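Local coordinates for tyrosine--tRNA ligase (Aeropyrum pernix, PDB 2CYA), which probably activates tyrosine with ATP to Tyr-AMP and then transfers it to the acceptor end of its cognate tRNA, at residues Ala208-Pro220 with Val237-Phe249. Sequence-based numbering, arbitrary orientation.
Sequences AIHTPIISSLQGP and VKMSKSKPETAVF. With SO4 (sulfate ion), chain C.
Val237 O receives the backbone N of Ser216 at 2.8 Å, with an N-H...O angle of 149°, and the CA of Ser215 adds a longer C-H...O contact to the same oxygen. This pairing and the bond from Met239 N to Ile214 O (3.1 Å), which lies in the carbonyl plane, make a single beta bridge of Ser215 with Lys238. It joins the KMSKS loop of this class I synthetase to the chain leaving strand 207-211 of the central sheet. Further along, Leu217 N reaches Thr246 O almost straight, the angle at hydrogen being 168°. The Leu217 side chain then divides its branches: CD1 meets Val248 CG2 at 3.9 Å, while CD2 lies 4.1 Å from Met239 CE, which Ile214 CG2 also touches.

Gln218 packs its CB against Thr246 CG2. Its CG sits between backbone N and carbonyl carbon (chi1 68°), so that NE2 passes beside Val237 CG1 and OE1 meets Lys243 NZ, which approaches at 2.9 Å from above the carbonyl plane. NE2 bonds weakly to Ser216 OG. With an alanine here, Lys243 NZ would probably lose this acceptor and become freer to turn, while Val237 CG1 would lose the amide beside it, keeping Ser216 CB as a neighbour.

Beyond the bridge, Lys241 NZ donates to sulfate O4 at 2.8 Å; Trp52 and His49 bind the same ion, consistent with an anion site in the ATP pocket. The turn carrying Thr246 is closed on Lys243 O, which accepts both Thr246 N and, on a lone pair at 2.7 Å, Thr246 OG1.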
ATOM      1  N   ALA A 208       4.179  19.448 -13.582  1.00 25.48           N
ATOM      2  CA  ALA A 208       5.248  18.478 -13.782  1.00 27.41           C
ATOM      3  C   ALA A 208       6.380  19.027 -14.660  1.00 28.40           C
ATOM      4  O   ALA A 208       6.146  19.384 -15.821  1.00 29.10           O
ATOM      5  CB  ALA A 208       4.675  17.189 -14.428  1.00 25.88           C
ATOM      6  N   ILE A 209       7.602  19.066 -14.123  1.00 26.96           N
ATOM      7  CA  ILE A 209       8.769  19.565 -14.876  1.00 26.41           C
ATOM      8  C   ILE A 209       9.762  18.434 -15.089  1.00 26.17           C
ATOM      9  O   ILE A 209      10.387  17.945 -14.139  1.00 26.18           O
ATOM     10  CB  ILE A 209       9.480  20.738 -14.138  1.00 26.74           C
ATOM     11  CG1 ILE A 209       8.535  21.935 -14.024  1.00 26.31           C
ATOM     12  CG2 ILE A 209      10.754  21.143 -14.897  1.00 26.89           C
ATOM     13  CD1 ILE A 209       9.002  23.005 -13.090  1.00 25.53           C
ATOM     14  N   HIS A 210       9.921  18.037 -16.345  1.00 26.05           N
ATOM     15  CA  HIS A 210      10.790  16.928 -16.690  1.00 25.22           C
ATOM     16  C   HIS A 210      12.112  17.283 -17.366  1.00 28.52           C
ATOM     17  O   HIS A 210      12.146  18.004 -18.373  1.00 25.79           O
ATOM     18  CB  HIS A 210       9.992  15.948 -17.557  1.00 26.16           C
ATOM     19  CG  HIS A 210       8.735  15.471 -16.895  1.00 26.99           C
ATOM     20  ND1 HIS A 210       7.543  15.318 -17.567  1.00 27.86           N
ATOM     21  CD2 HIS A 210       8.478  15.158 -15.600  1.00 26.64           C
ATOM     22  CE1 HIS A 210       6.605  14.935 -16.718  1.00 28.51           C
ATOM     23  NE2 HIS A 210       7.147  14.828 -15.515  1.00 24.94           N
ATOM     24  N   THR A 211      13.188  16.746 -16.792  1.00 27.35           N
ATOM     25  CA  THR A 211      14.539  16.929 -17.283  1.00 27.44           C
ATOM     26  C   THR A 211      14.922  15.763 -18.202  1.00 28.90           C
ATOM     27  O   THR A 211      14.374  14.663 -18.095  1.00 26.57           O
ATOM     28  CB  THR A 211      15.537  16.991 -16.114  1.00 27.46           C
ATOM     29  OG1 THR A 211      15.382  15.835 -15.286  1.00 26.76           O
ATOM     30  CG2 THR A 211      15.286  18.238 -15.287  1.00 27.77           C
ATOM     31  N   PRO A 212      15.862  15.998 -19.130  1.00 29.09           N
ATOM     32  CA  PRO A 212      16.308  14.960 -20.066  1.00 32.15           C
ATOM     33  C   PRO A 212      17.136  13.862 -19.393  1.00 34.12           C
ATOM     34  O   PRO A 212      17.832  14.098 -18.413  1.00 32.48           O
ATOM     35  CB  PRO A 212      17.116  15.755 -21.101  1.00 31.17           C
ATOM     36  CG  PRO A 212      17.710  16.859 -20.273  1.00 28.95           C
ATOM     37  CD  PRO A 212      16.536  17.284 -19.397  1.00 27.92           C
ATOM     38  N   ILE A 213      17.051  12.659 -19.936  1.00 37.81           N
ATOM     39  CA  ILE A 213      17.785  11.523 -19.404  1.00 41.80           C
ATOM     40  C   ILE A 213      18.898  11.199 -20.389  1.00 44.65           C
ATOM     41  O   ILE A 213      18.620  10.709 -21.485  1.00 46.56           O
ATOM     42  CB  ILE A 213      16.845  10.293 -19.259  1.00 43.73           C
ATOM     43  CG1 ILE A 213      15.805  10.568 -18.164  1.00 45.19           C
ATOM     44  CG2 ILE A 213      17.652   9.029 -18.943  1.00 43.85           C
ATOM     45  CD1 ILE A 213      14.680   9.553 -18.109  1.00 46.04           C
ATOM     46  N   ILE A 214      20.146  11.483 -20.007  1.00 45.47           N
ATOM     47  CA  ILE A 214      21.301  11.204 -20.861  1.00 45.94           C
ATOM     48  C   ILE A 214      21.388   9.713 -21.220  1.00 46.67           C
ATOM     49  O   ILE A 214      21.282   8.843 -20.351  1.00 46.28           O
ATOM     50  CB  ILE A 214      22.616  11.628 -20.175  1.00 46.57           C
ATOM     51  CG1 ILE A 214      22.716  13.155 -20.154  1.00 47.89           C
ATOM     52  CG2 ILE A 214      23.813  11.018 -20.902  1.00 47.69           C
ATOM     53  CD1 ILE A 214      24.050  13.672 -19.681  1.00 48.00           C
ATOM     54  N   SER A 215      21.592   9.430 -22.504  1.00 46.34           N
ATOM     55  CA  SER A 215      21.679   8.056 -22.993  1.00 47.73           C
ATOM     56  C   SER A 215      22.957   7.315 -22.597  1.00 47.55           C
ATOM     57  O   SER A 215      23.937   7.908 -22.154  1.00 46.50           O
ATOM     58  CB  SER A 215      21.562   8.037 -24.521  1.00 47.83           C
ATOM     59  OG  SER A 215      20.374   8.679 -24.953  1.00 53.33           O
ATOM     60  N   SER A 216      22.921   6.000 -22.766  1.00 48.46           N
ATOM     61  CA  SER A 216      24.058   5.141 -22.479  1.00 49.33           C
ATOM     62  C   SER A 216      25.160   5.498 -23.471  1.00 49.72           C
ATOM     63  O   SER A 216      24.874   5.884 -24.602  1.00 48.02           O
ATOM     64  CB  SER A 216      23.659   3.673 -22.675  1.00 49.11           C
ATOM     65  OG  SER A 216      24.763   2.808 -22.482  1.00 49.13           O
ATOM     66  N   LEU A 217      26.417   5.375 -23.054  1.00 52.09           N
ATOM     67  CA  LEU A 217      27.527   5.674 -23.951  1.00 55.27           C
ATOM     68  C   LEU A 217      27.665   4.575 -25.016  1.00 57.76           C
ATOM     69  O   LEU A 217      28.272   4.793 -26.059  1.00 58.03           O
ATOM     70  CB  LEU A 217      28.845   5.785 -23.172  1.00 52.34           C
ATOM     71  CG  LEU A 217      28.989   6.832 -22.067  1.00 51.26           C
ATOM     72  CD1 LEU A 217      30.276   6.572 -21.306  1.00 51.05           C
ATOM     73  CD2 LEU A 217      28.979   8.234 -22.648  1.00 49.18           C
ATOM     74  N   GLN A 218      27.091   3.405 -24.750  1.00 62.80           N
ATOM     75  CA  GLN A 218      27.178   2.275 -25.677  1.00 69.36           C
ATOM     76  C   GLN A 218      26.586   2.534 -27.068  1.00 72.89           C
ATOM     77  O   GLN A 218      27.298   2.428 -28.074  1.00 74.02           O
ATOM     78  CB  GLN A 218      26.538   1.025 -25.056  1.00 70.70           C
ATOM     79  CG  GLN A 218      25.023   1.077 -24.877  1.00 73.86           C
ATOM     80  CD  GLN A 218      24.504  -0.034 -23.968  1.00 76.18           C
ATOM     81  OE1 GLN A 218      24.914  -1.193 -24.089  1.00 77.50           O
ATOM     82  NE2 GLN A 218      23.592   0.314 -23.059  1.00 76.43           N
ATOM     83  N   GLY A 219      25.299   2.869 -27.139  1.00 75.39           N
ATOM     84  CA  GLY A 219      24.707   3.128 -28.439  1.00 79.05           C
ATOM     85  C   GLY A 219      23.191   3.080 -28.499  1.00 81.83           C
ATOM     86  O   GLY A 219      22.521   3.893 -27.856  1.00 83.03           O
ATOM     87  N   PRO A 220      22.620   2.134 -29.270  1.00 82.80           N
ATOM     88  CA  PRO A 220      21.169   1.968 -29.427  1.00 83.30           C
ATOM     89  C   PRO A 220      20.401   1.999 -28.104  1.00 83.63           C
ATOM     90  O   PRO A 220      20.303   0.992 -27.402  1.00 83.74           O
ATOM     91  CB  PRO A 220      21.056   0.619 -30.131  1.00 83.22           C
ATOM     92  CG  PRO A 220      22.294   0.596 -30.984  1.00 83.40           C
ATOM     93  CD  PRO A 220      23.347   1.093 -30.022  1.00 82.67           C
ATOM     94  N   VAL A 237      18.468   3.326 -24.345  1.00 80.93           N
ATOM     95  CA  VAL A 237      19.016   2.851 -23.081  1.00 80.48           C
ATOM     96  C   VAL A 237      19.567   4.029 -22.275  1.00 80.43           C
ATOM     97  O   VAL A 237      20.428   4.772 -22.750  1.00 80.41           O
ATOM     98  CB  VAL A 237      20.153   1.823 -23.315  1.00 80.50           C
ATOM     99  CG1 VAL A 237      20.651   1.283 -21.984  1.00 80.47           C
ATOM    100  CG2 VAL A 237      19.657   0.688 -24.200  1.00 79.60           C
ATOM    101  N   LYS A 238      19.061   4.190 -21.055  1.00 79.91           N
ATOM    102  CA  LYS A 238      19.479   5.272 -20.165  1.00 79.24           C
ATOM    103  C   LYS A 238      20.851   4.990 -19.557  1.00 78.77           C
ATOM    104  O   LYS A 238      21.305   3.845 -19.532  1.00 79.09           O
ATOM    105  CB  LYS A 238      18.460   5.439 -19.032  1.00 79.40           C
ATOM    106  CG  LYS A 238      17.008   5.512 -19.498  1.00 80.15           C
ATOM    107  CD  LYS A 238      16.039   5.607 -18.322  1.00 79.52           C
ATOM    108  CE  LYS A 238      14.592   5.599 -18.799  1.00 78.95           C
ATOM    109  NZ  LYS A 238      14.316   6.685 -19.785  1.00 78.83           N
ATOM    110  N   MET A 239      21.511   6.038 -19.074  1.00 77.45           N
ATOM    111  CA  MET A 239      22.814   5.874 -18.443  1.00 76.36           C
ATOM    112  C   MET A 239      22.535   5.400 -17.013  1.00 76.55           C
ATOM    113  O   MET A 239      21.746   6.014 -16.293  1.00 76.73           O
ATOM    114  CB  MET A 239      23.580   7.207 -18.421  1.00 73.89           C
ATOM    115  CG  MET A 239      25.039   7.067 -17.987  1.00 72.29           C
ATOM    116  SD  MET A 239      25.958   8.623 -17.709  1.00 68.89           S
ATOM    117  CE  MET A 239      26.809   8.805 -19.272  1.00 68.00           C
ATOM    118  N   SER A 240      23.156   4.299 -16.609  1.00 77.04           N
ATOM    119  CA  SER A 240      22.947   3.771 -15.264  1.00 77.75           C
ATOM    120  C   SER A 240      24.119   2.901 -14.836  1.00 78.68           C
ATOM    121  O   SER A 240      25.005   2.603 -15.640  1.00 79.34           O
ATOM    122  CB  SER A 240      21.643   2.960 -15.203  1.00 77.68           C
ATOM    123  OG  SER A 240      21.698   1.808 -16.027  1.00 77.04           O
ATOM    124  N   LYS A 241      24.115   2.488 -13.570  1.00 79.50           N
ATOM    125  CA  LYS A 241      25.183   1.655 -13.018  1.00 80.33           C
ATOM    126  C   LYS A 241      25.255   0.218 -13.570  1.00 81.44           C
ATOM    127  O   LYS A 241      26.143  -0.548 -13.187  1.00 81.81           O
ATOM    128  CB  LYS A 241      25.066   1.610 -11.487  1.00 79.67           C
ATOM    129  CG  LYS A 241      25.287   2.955 -10.790  1.00 79.27           C
ATOM    130  CD  LYS A 241      24.082   3.878 -10.885  1.00 78.08           C
ATOM    131  CE  LYS A 241      22.931   3.349 -10.042  1.00 78.75           C
ATOM    132  NZ  LYS A 241      21.728   4.212 -10.116  1.00 77.58           N
ATOM    133  N   SER A 242      24.337  -0.134 -14.472  1.00 81.85           N
ATOM    134  CA  SER A 242      24.289  -1.474 -15.078  1.00 81.50           C
ATOM    135  C   SER A 242      25.637  -1.910 -15.673  1.00 80.85           C
ATOM    136  O   SER A 242      26.279  -2.835 -15.167  1.00 81.85           O
ATOM    137  CB  SER A 242      23.214  -1.518 -16.174  1.00 81.81           C
ATOM    138  OG  SER A 242      21.945  -1.119 -15.676  1.00 82.15           O
ATOM    139  N   LYS A 243      26.045  -1.252 -16.759  1.00 79.29           N
ATOM    140  CA  LYS A 243      27.319  -1.537 -17.427  1.00 76.69           C
ATOM    141  C   LYS A 243      28.243  -0.346 -17.177  1.00 74.70           C
ATOM    142  O   LYS A 243      28.155   0.678 -17.863  1.00 74.46           O
ATOM    143  CB  LYS A 243      27.112  -1.717 -18.935  1.00 77.14           C
ATOM    144  CG  LYS A 243      26.304  -2.947 -19.337  1.00 77.35           C
ATOM    145  CD  LYS A 243      26.065  -2.973 -20.845  1.00 77.02           C
ATOM    146  CE  LYS A 243      27.381  -2.893 -21.615  1.00 77.49           C
ATOM    147  NZ  LYS A 243      27.174  -2.678 -23.073  1.00 77.21           N
ATOM    148  N   PRO A 244      29.145  -0.472 -16.189  1.00 72.24           N
ATOM    149  CA  PRO A 244      30.095   0.578 -15.816  1.00 69.21           C
ATOM    150  C   PRO A 244      30.652   1.399 -16.965  1.00 66.10           C
ATOM    151  O   PRO A 244      30.713   2.619 -16.873  1.00 64.95           O
ATOM    152  CB  PRO A 244      31.182  -0.193 -15.077  1.00 70.12           C
ATOM    153  CG  PRO A 244      30.394  -1.259 -14.381  1.00 71.88           C
ATOM    154  CD  PRO A 244      29.458  -1.728 -15.480  1.00 72.83           C
ATOM    155  N   GLU A 245      31.052   0.731 -18.044  1.00 63.41           N
ATOM    156  CA  GLU A 245      31.630   1.417 -19.198  1.00 60.70           C
ATOM    157  C   GLU A 245      30.663   2.294 -19.988  1.00 59.42           C
ATOM    158  O   GLU A 245      31.097   3.100 -20.813  1.00 60.34           O
ATOM    159  CB  GLU A 245      32.279   0.404 -20.144  1.00 60.54           C
ATOM    160  CG  GLU A 245      33.530  -0.252 -19.585  1.00 58.83           C
ATOM    161  CD  GLU A 245      34.685   0.725 -19.436  1.00 59.01           C
ATOM    162  OE1 GLU A 245      35.088   1.331 -20.455  1.00 57.28           O
ATOM    163  OE2 GLU A 245      35.188   0.882 -18.300  1.00 57.75           O
ATOM    164  N   THR A 246      29.364   2.140 -19.751  1.00 56.40           N
ATOM    165  CA  THR A 246      28.379   2.945 -20.467  1.00 54.44           C
ATOM    166  C   THR A 246      27.916   4.152 -19.660  1.00 51.96           C
ATOM    167  O   THR A 246      27.024   4.887 -20.092  1.00 50.93           O
ATOM    168  CB  THR A 246      27.132   2.131 -20.821  1.00 54.98           C
ATOM    169  OG1 THR A 246      26.452   1.746 -19.615  1.00 53.66           O
ATOM    170  CG2 THR A 246      27.528   0.903 -21.630  1.00 56.94           C
ATOM    171  N   ALA A 247      28.512   4.337 -18.483  1.00 48.14           N
ATOM    172  CA  ALA A 247      28.160   5.456 -17.623  1.00 43.57           C
ATOM    173  C   ALA A 247      29.392   6.059 -16.952  1.00 40.68           C
ATOM    174  O   ALA A 247      30.307   5.347 -16.535  1.00 42.04           O
ATOM    175  CB  ALA A 247      27.166   5.001 -16.570  1.00 43.85           C
ATOM    176  N   VAL A 248      29.409   7.378 -16.839  1.00 35.37           N
ATOM    177  CA  VAL A 248      30.515   8.056 -16.198  1.00 32.50           C
ATOM    178  C   VAL A 248      30.096   8.379 -14.769  1.00 32.01           C
ATOM    179  O   VAL A 248      29.151   9.139 -14.551  1.00 31.82           O
ATOM    180  CB  VAL A 248      30.873   9.353 -16.952  1.00 31.27           C
ATOM    181  CG1 VAL A 248      32.047  10.053 -16.274  1.00 29.14           C
ATOM    182  CG2 VAL A 248      31.216   9.012 -18.403  1.00 32.24           C
ATOM    183  N   PHE A 249      30.770   7.785 -13.791  1.00 29.73           N
ATOM    184  CA  PHE A 249      30.425   8.058 -12.392  1.00 30.08           C
ATOM    185  C   PHE A 249      31.184   9.282 -11.883  1.00 29.62           C
ATOM    186  O   PHE A 249      32.250   9.619 -12.410  1.00 26.80           O
ATOM    187  CB  PHE A 249      30.739   6.848 -11.510  1.00 30.94           C
ATOM    188  CG  PHE A 249      30.010   5.609 -11.919  1.00 33.89           C
ATOM    189  CD1 PHE A 249      30.617   4.671 -12.738  1.00 34.76           C
ATOM    190  CD2 PHE A 249      28.688   5.407 -11.526  1.00 35.82           C
ATOM    191  CE1 PHE A 249      29.914   3.539 -13.170  1.00 36.57           C
ATOM    192  CE2 PHE A 249      27.976   4.280 -11.953  1.00 36.17           C
ATOM    193  CZ  PHE A 249      28.590   3.347 -12.775  1.00 35.78           C
TER
HETATM  194  S   SO4 C1002      19.600   5.461 -12.608  1.00108.85           S
HETATM  195  O1  SO4 C1002      19.375   6.221 -13.917  1.00108.11           O
HETATM  196  O2  SO4 C1002      18.515   5.913 -11.632  1.00108.18           O
HETATM  197  O3  SO4 C1002      19.371   4.086 -12.875  1.00108.69           O
HETATM  198  O4  SO4 C1002      20.810   5.987 -12.084  1.00107.97           O